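Local coordinates for TPR repeat-containing protein (Cytophaga hutchinsonii, PDB 3U4T), which is of unknown function but, as a tetratricopeptide-repeat protein built of stacked helix pairs, probably serves as a scaffold for binding other proteins, at residues 107-119 against 126-138. The protein carries 1 engineered substitution. Numbering follows the deposited sequence.
Engineered in segment 126-138: Glu-132 (natural residue Ser).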
loop_
_atom_site.group_PDB
_atom_site.type_symbol
_atom_site.label_atom_id
_atom_site.label_comp_id
_atom_site.label_asym_id
_atom_site.label_seq_id
_atom_site.Cartn_x
_atom_site.Cartn_y
_atom_site.Cartn_z
ATOM N N ARG A 107 -3.980 16.280 -6.163
ATOM C CA ARG A 107 -3.085 15.172 -5.846
ATOM C C ARG A 107 -3.166 14.821 -4.355
ATOM O O ARG A 107 -2.149 14.754 -3.663
ATOM C CB ARG A 107 -1.644 15.534 -6.217
ATOM C CG ARG A 107 -1.382 15.683 -7.710
ATOM C CD ARG A 107 -1.684 14.387 -8.463
ATOM N NE ARG A 107 -0.907 13.258 -7.959
ATOM C CZ ARG A 107 0.407 13.125 -8.101
ATOM N NH1 ARG A 107 1.110 14.054 -8.741
ATOM N NH2 ARG A 107 1.021 12.060 -7.595
ATOM N N LEU A 108 -4.381 14.593 -3.868
ATOM C CA LEU A 108 -4.596 14.250 -2.470
ATOM C C LEU A 108 -3.844 12.998 -2.057
ATOM O O LEU A 108 -3.662 12.743 -0.868
ATOM C CB LEU A 108 -6.082 14.047 -2.197
ATOM C CG LEU A 108 -6.948 15.301 -2.326
ATOM C CD1 LEU A 108 -8.390 14.940 -2.010
ATOM C CD2 LEU A 108 -6.451 16.384 -1.376
ATOM N N ASP A 109 -3.407 12.213 -3.035
ATOM C CA ASP A 109 -2.677 10.996 -2.731
ATOM C C ASP A 109 -1.328 11.294 -2.063
ATOM O O ASP A 109 -0.761 10.419 -1.404
ATOM C CB ASP A 109 -2.516 10.136 -3.998
ATOM C CG ASP A 109 -1.930 10.899 -5.172
ATOM O OD1 ASP A 109 -2.314 12.064 -5.397
ATOM O OD2 ASP A 109 -1.091 10.320 -5.890
HETATM N N MSE A 110 -0.822 12.525 -2.209
HETATM C CA MSE A 110 0.448 12.917 -1.575
HETATM C C MSE A 110 0.276 12.849 -0.057
HETATM O O MSE A 110 1.194 12.480 0.682
HETATM C CB MSE A 110 0.861 14.348 -1.965
HETATM C CG MSE A 110 1.291 14.512 -3.402
HETATM SE SE MSE A 110 2.652 13.224 -3.838
HETATM C CE MSE A 110 4.180 14.345 -3.823
ATOM N N TYR A 111 -0.898 13.230 0.422
ATOM C CA TYR A 111 -1.129 13.155 1.855
ATOM C C TYR A 111 -1.130 11.690 2.258
ATOM O O TYR A 111 -0.721 11.330 3.366
ATOM C CB TYR A 111 -2.445 13.837 2.213
ATOM C CG TYR A 111 -2.392 15.332 1.986
ATOM C CD1 TYR A 111 -1.306 16.079 2.457
ATOM C CD2 TYR A 111 -3.430 16.011 1.344
ATOM C CE1 TYR A 111 -1.251 17.461 2.306
ATOM C CE2 TYR A 111 -3.387 17.409 1.188
ATOM C CZ TYR A 111 -2.291 18.120 1.681
ATOM O OH TYR A 111 -2.234 19.493 1.609
ATOM N N GLY A 112 -1.569 10.837 1.338
ATOM C CA GLY A 112 -1.577 9.412 1.623
ATOM C C GLY A 112 -0.146 8.914 1.726
ATOM O O GLY A 112 0.153 8.003 2.492
ATOM N N GLN A 113 0.734 9.525 0.940
ATOM C CA GLN A 113 2.155 9.182 0.922
ATOM C C GLN A 113 2.817 9.592 2.226
ATOM O O GLN A 113 3.647 8.869 2.777
ATOM C CB GLN A 113 2.870 9.904 -0.223
ATOM C CG GLN A 113 2.678 9.280 -1.580
ATOM C CD GLN A 113 3.144 7.857 -1.602
ATOM O OE1 GLN A 113 2.349 6.935 -1.476
ATOM N NE2 GLN A 113 4.447 7.665 -1.740
ATOM N N ILE A 114 2.435 10.761 2.723
ATOM C CA ILE A 114 3.013 11.268 3.954
ATOM C C ILE A 114 2.516 10.463 5.149
ATOM O O ILE A 114 3.277 10.164 6.071
ATOM C CB ILE A 114 2.692 12.754 4.123
ATOM C CG1 ILE A 114 3.274 13.531 2.930
ATOM C CG2 ILE A 114 3.256 13.255 5.430
ATOM C CD1 ILE A 114 3.162 15.052 3.014
ATOM N N GLY A 115 1.238 10.092 5.118
ATOM C CA GLY A 115 0.669 9.303 6.197
ATOM C C GLY A 115 1.305 7.927 6.257
ATOM O O GLY A 115 1.718 7.472 7.332
ATOM N N SER A 116 1.378 7.247 5.116
ATOM C CA SER A 116 1.986 5.930 5.081
ATOM C C SER A 116 3.368 6.005 5.702
ATOM O O SER A 116 3.756 5.104 6.454
ATOM C CB SER A 116 2.105 5.429 3.648
ATOM O OG SER A 116 0.823 5.232 3.091
ATOM N N TYR A 117 4.106 7.076 5.395
ATOM C CA TYR A 117 5.453 7.248 5.938
ATOM C C TYR A 117 5.458 7.163 7.456
ATOM O O TYR A 117 6.214 6.404 8.048
ATOM C CB TYR A 117 6.063 8.602 5.550
ATOM C CG TYR A 117 7.377 8.845 6.270
ATOM C CD1 TYR A 117 8.542 8.189 5.866
ATOM C CD2 TYR A 117 7.436 9.646 7.406
ATOM C CE1 TYR A 117 9.731 8.318 6.577
ATOM C CE2 TYR A 117 8.628 9.785 8.136
ATOM C CZ TYR A 117 9.770 9.113 7.715
ATOM O OH TYR A 117 10.945 9.210 8.446
ATOM N N PHE A 118 4.620 7.962 8.090
ATOM C CA PHE A 118 4.571 7.967 9.540
ATOM C C PHE A 118 3.961 6.681 10.114
ATOM O O PHE A 118 4.244 6.291 11.265
ATOM C CB PHE A 118 3.821 9.220 10.008
ATOM C CG PHE A 118 4.598 10.486 9.791
ATOM C CD1 PHE A 118 5.685 10.798 10.603
ATOM C CD2 PHE A 118 4.303 11.320 8.734
ATOM C CE1 PHE A 118 6.461 11.914 10.356
ATOM C CE2 PHE A 118 5.085 12.445 8.483
ATOM C CZ PHE A 118 6.161 12.737 9.296
ATOM N N TYR A 119 3.133 6.025 9.305
ATOM C CA TYR A 119 2.503 4.768 9.686
ATOM C C TYR A 119 3.609 3.727 9.805
ATOM O O TYR A 119 3.637 2.939 10.755
ATOM C CB TYR A 119 1.482 4.354 8.615
ATOM C CG TYR A 119 1.027 2.920 8.692
ATOM C CD1 TYR A 119 1.753 1.903 8.074
ATOM C CD2 TYR A 119 -0.143 2.575 9.371
ATOM C CE1 TYR A 119 1.325 0.577 8.126
ATOM C CE2 TYR A 119 -0.576 1.263 9.430
ATOM C CZ TYR A 119 0.161 0.267 8.809
ATOM O OH TYR A 119 -0.267 -1.039 8.904
ATOM N N LEU A 126 -0.217 10.908 13.591
ATOM C CA LEU A 126 0.198 11.754 12.479
ATOM C C LEU A 126 -0.231 11.081 11.168
ATOM O O LEU A 126 -0.825 11.717 10.303
ATOM C CB LEU A 126 1.717 11.964 12.527
ATOM C CG LEU A 126 2.384 13.010 11.637
ATOM C CD1 LEU A 126 1.635 14.326 11.753
ATOM C CD2 LEU A 126 3.836 13.182 12.067
ATOM N N ALA A 127 0.055 9.788 11.033
ATOM C CA ALA A 127 -0.313 9.030 9.831
ATOM C C ALA A 127 -1.814 9.136 9.540
ATOM O O ALA A 127 -2.226 9.378 8.398
ATOM C CB ALA A 127 0.078 7.563 9.999
ATOM N N ILE A 128 -2.625 8.952 10.577
ATOM C CA ILE A 128 -4.066 9.046 10.440
ATOM C C ILE A 128 -4.480 10.451 10.034
ATOM O O ILE A 128 -5.313 10.619 9.137
ATOM C CB ILE A 128 -4.780 8.725 11.758
ATOM C CG1 ILE A 128 -4.512 7.276 12.157
ATOM C CG2 ILE A 128 -6.277 8.989 11.603
ATOM C CD1 ILE A 128 -5.101 6.920 13.496
ATOM N N GLN A 129 -3.915 11.458 10.708
ATOM C CA GLN A 129 -4.253 12.852 10.401
ATOM C C GLN A 129 -4.124 13.131 8.918
ATOM O O GLN A 129 -5.044 13.680 8.298
ATOM C CB GLN A 129 -3.352 13.855 11.136
ATOM C CG GLN A 129 -3.610 15.279 10.624
ATOM C CD GLN A 129 -2.407 16.210 10.687
ATOM O OE1 GLN A 129 -2.354 17.199 9.961
ATOM N NE2 GLN A 129 -1.451 15.914 11.570
ATOM N N TYR A 130 -2.974 12.759 8.355
ATOM C CA TYR A 130 -2.706 12.979 6.945
ATOM C C TYR A 130 -3.478 12.062 6.004
ATOM O O TYR A 130 -3.866 12.480 4.909
ATOM C CB TYR A 130 -1.208 12.877 6.673
ATOM C CG TYR A 130 -0.477 14.193 6.835
ATOM C CD1 TYR A 130 -0.100 14.953 5.724
ATOM C CD2 TYR A 130 -0.189 14.697 8.096
ATOM C CE1 TYR A 130 0.551 16.193 5.873
ATOM C CE2 TYR A 130 0.457 15.929 8.255
ATOM C CZ TYR A 130 0.820 16.668 7.140
ATOM O OH TYR A 130 1.437 17.886 7.299
HETATM N N MSE A 131 -3.693 10.812 6.414
HETATM C CA MSE A 131 -4.460 9.902 5.576
HETATM C C MSE A 131 -5.903 10.410 5.469
HETATM O O MSE A 131 -6.550 10.223 4.447
HETATM C CB MSE A 131 -4.434 8.483 6.143
HETATM C CG MSE A 131 -3.266 7.637 5.634
HETATM SE SE MSE A 131 -3.190 5.958 6.545
HETATM C CE MSE A 131 -1.361 5.482 6.075
ATOM N N GLU A 132 -6.393 11.073 6.515
ATOM C CA GLU A 132 -7.748 11.611 6.509
ATOM C C GLU A 132 -7.890 12.838 5.610
ATOM O O GLU A 132 -9.012 13.209 5.242
ATOM C CB GLU A 132 -8.197 11.970 7.927
ATOM C CG GLU A 132 -8.459 10.772 8.827
ATOM C CD GLU A 132 -8.900 11.193 10.209
ATOM O OE1 GLU A 132 -8.321 12.164 10.721
ATOM O OE2 GLU A 132 -9.809 10.567 10.793
ATOM N N LYS A 133 -6.762 13.468 5.269
ATOM C CA LYS A 133 -6.764 14.646 4.392
ATOM C C LYS A 133 -7.229 14.261 2.995
ATOM O O LYS A 133 -7.544 15.121 2.182
ATOM C CB LYS A 133 -5.365 15.260 4.270
ATOM C CG LYS A 133 -4.868 16.054 5.491
ATOM C CD LYS A 133 -3.570 16.790 5.126
ATOM C CE LYS A 133 -2.843 17.359 6.349
ATOM N NZ LYS A 133 -3.642 18.348 7.128
ATOM N N GLN A 134 -7.250 12.964 2.709
ATOM C CA GLN A 134 -7.694 12.492 1.403
ATOM C C GLN A 134 -9.209 12.350 1.377
ATOM O O GLN A 134 -9.833 12.522 0.336
ATOM C CB GLN A 134 -7.084 11.136 1.092
ATOM C CG GLN A 134 -5.602 11.148 0.834
ATOM C CD GLN A 134 -5.019 9.773 1.007
ATOM O OE1 GLN A 134 -4.175 9.339 0.240
ATOM N NE2 GLN A 134 -5.468 9.082 2.039
ATOM N N ILE A 135 -9.789 12.041 2.531
ATOM C CA ILE A 135 -11.229 11.847 2.628
ATOM C C ILE A 135 -12.071 13.053 2.237
ATOM O O ILE A 135 -11.926 14.151 2.779
ATOM C CB ILE A 135 -11.652 11.416 4.055
ATOM C CG1 ILE A 135 -10.821 10.219 4.512
ATOM C CG2 ILE A 135 -13.132 11.004 4.063
ATOM C CD1 ILE A 135 -10.994 9.010 3.644
ATOM N N ARG A 136 -12.952 12.819 1.275
ATOM C CA ARG A 136 -13.888 13.813 0.784
ATOM C C ARG A 136 -15.187 13.030 0.727
ATOM O O ARG A 136 -15.170 11.801 0.744
ATOM C CB ARG A 136 -13.496 14.295 -0.618
ATOM C CG ARG A 136 -12.264 15.199 -0.649
ATOM C CD ARG A 136 -12.494 16.485 0.142
ATOM N NE ARG A 136 -11.371 17.412 0.022
ATOM C CZ ARG A 136 -10.277 17.368 0.774
ATOM N NH1 ARG A 136 -10.168 16.437 1.711
ATOM N NH2 ARG A 136 -9.291 18.242 0.577
ATOM N N PRO A 137 -16.334 13.719 0.687
ATOM C CA PRO A 137 -17.583 12.957 0.625
ATOM C C PRO A 137 -17.794 12.323 -0.751
ATOM O O PRO A 137 -18.884 11.861 -1.077
ATOM C CB PRO A 137 -18.638 14.005 0.964
ATOM C CG PRO A 137 -18.028 15.281 0.459
ATOM C CD PRO A 137 -16.596 15.150 0.908
ATOM N N THR A 138 -16.732 12.286 -1.546
ATOM C CA THR A 138 -16.798 11.733 -2.888
ATOM C C THR A 138 -15.844 10.548 -3.040
ATOM O O THR A 138 -16.103 9.632 -3.818
ATOM C CB THR A 138 -16.432 12.823 -3.943
ATOM O OG1 THR A 138 -16.618 12.305 -5.266
ATOM C CG2 THR A 138 -14.975 13.266 -3.781
#
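Tyr-111, near the start of helix 109-119, meets Tyr-130, near the end of helix 126-131, across an antiparallel helical hairpin of the kind that TPR proteins stack into a solenoid. The axes of helices 109-119 and 126-131 approach to 7.4 Å at 168°, and Gly-115 lies opposite Ala-127, whose methyl CB sits 3.1 Å from Gly-115 O. No hydrogen bond joins the two segments, so the evidence for cohesion is packing.

Tyr-111 can be followed outward. Its CB lies 3.3 Å from Tyr-130 O. With CG anti to the carbonyl carbon (chi1 -67°), one ring face is turned to Lys-133, whose CB touches CG and CD2 while CD stands over the ring centre, 3.5 Å from the centroid, a CH-pi contact. CD1 also meets Tyr-130 CD1, the two ring planes inclined at 61°; CE1 also touches Lys-133 CD, and OH leaves the pair for a weak hydrogen bond with Gln-98 of helix 90-103. The Tyr-130 ring is itself held between Ile-114 CG2 on one face and Lys-133 CE on the other. An alanine at Tyr-111 would remove the ring and is likely to strip the Lys-133 methylenes and one flank of Tyr-130 of their packing partner.

Toward the interhelical turn, Leu-126 CD2 sits over the centre of the Phe-118 ring, 3.4 Å from its centroid, while Tyr-117 covers the opposite face. The extended Met-131 chain carries CE to Ser-116 N and the Tyr-119 CB. At the far end, the Arg-136 guanidinium receives Leu-108 CD1 over one face, and the Gln-134 amide lies against the Gly-112 backbone. Within its own segment the amide is held by one bond: Gln-134 NE2 donates to Met-131 O at 2.9 Å, in the carbonyl plane and on a lone pair, though that oxygen is tilted from the amide plane.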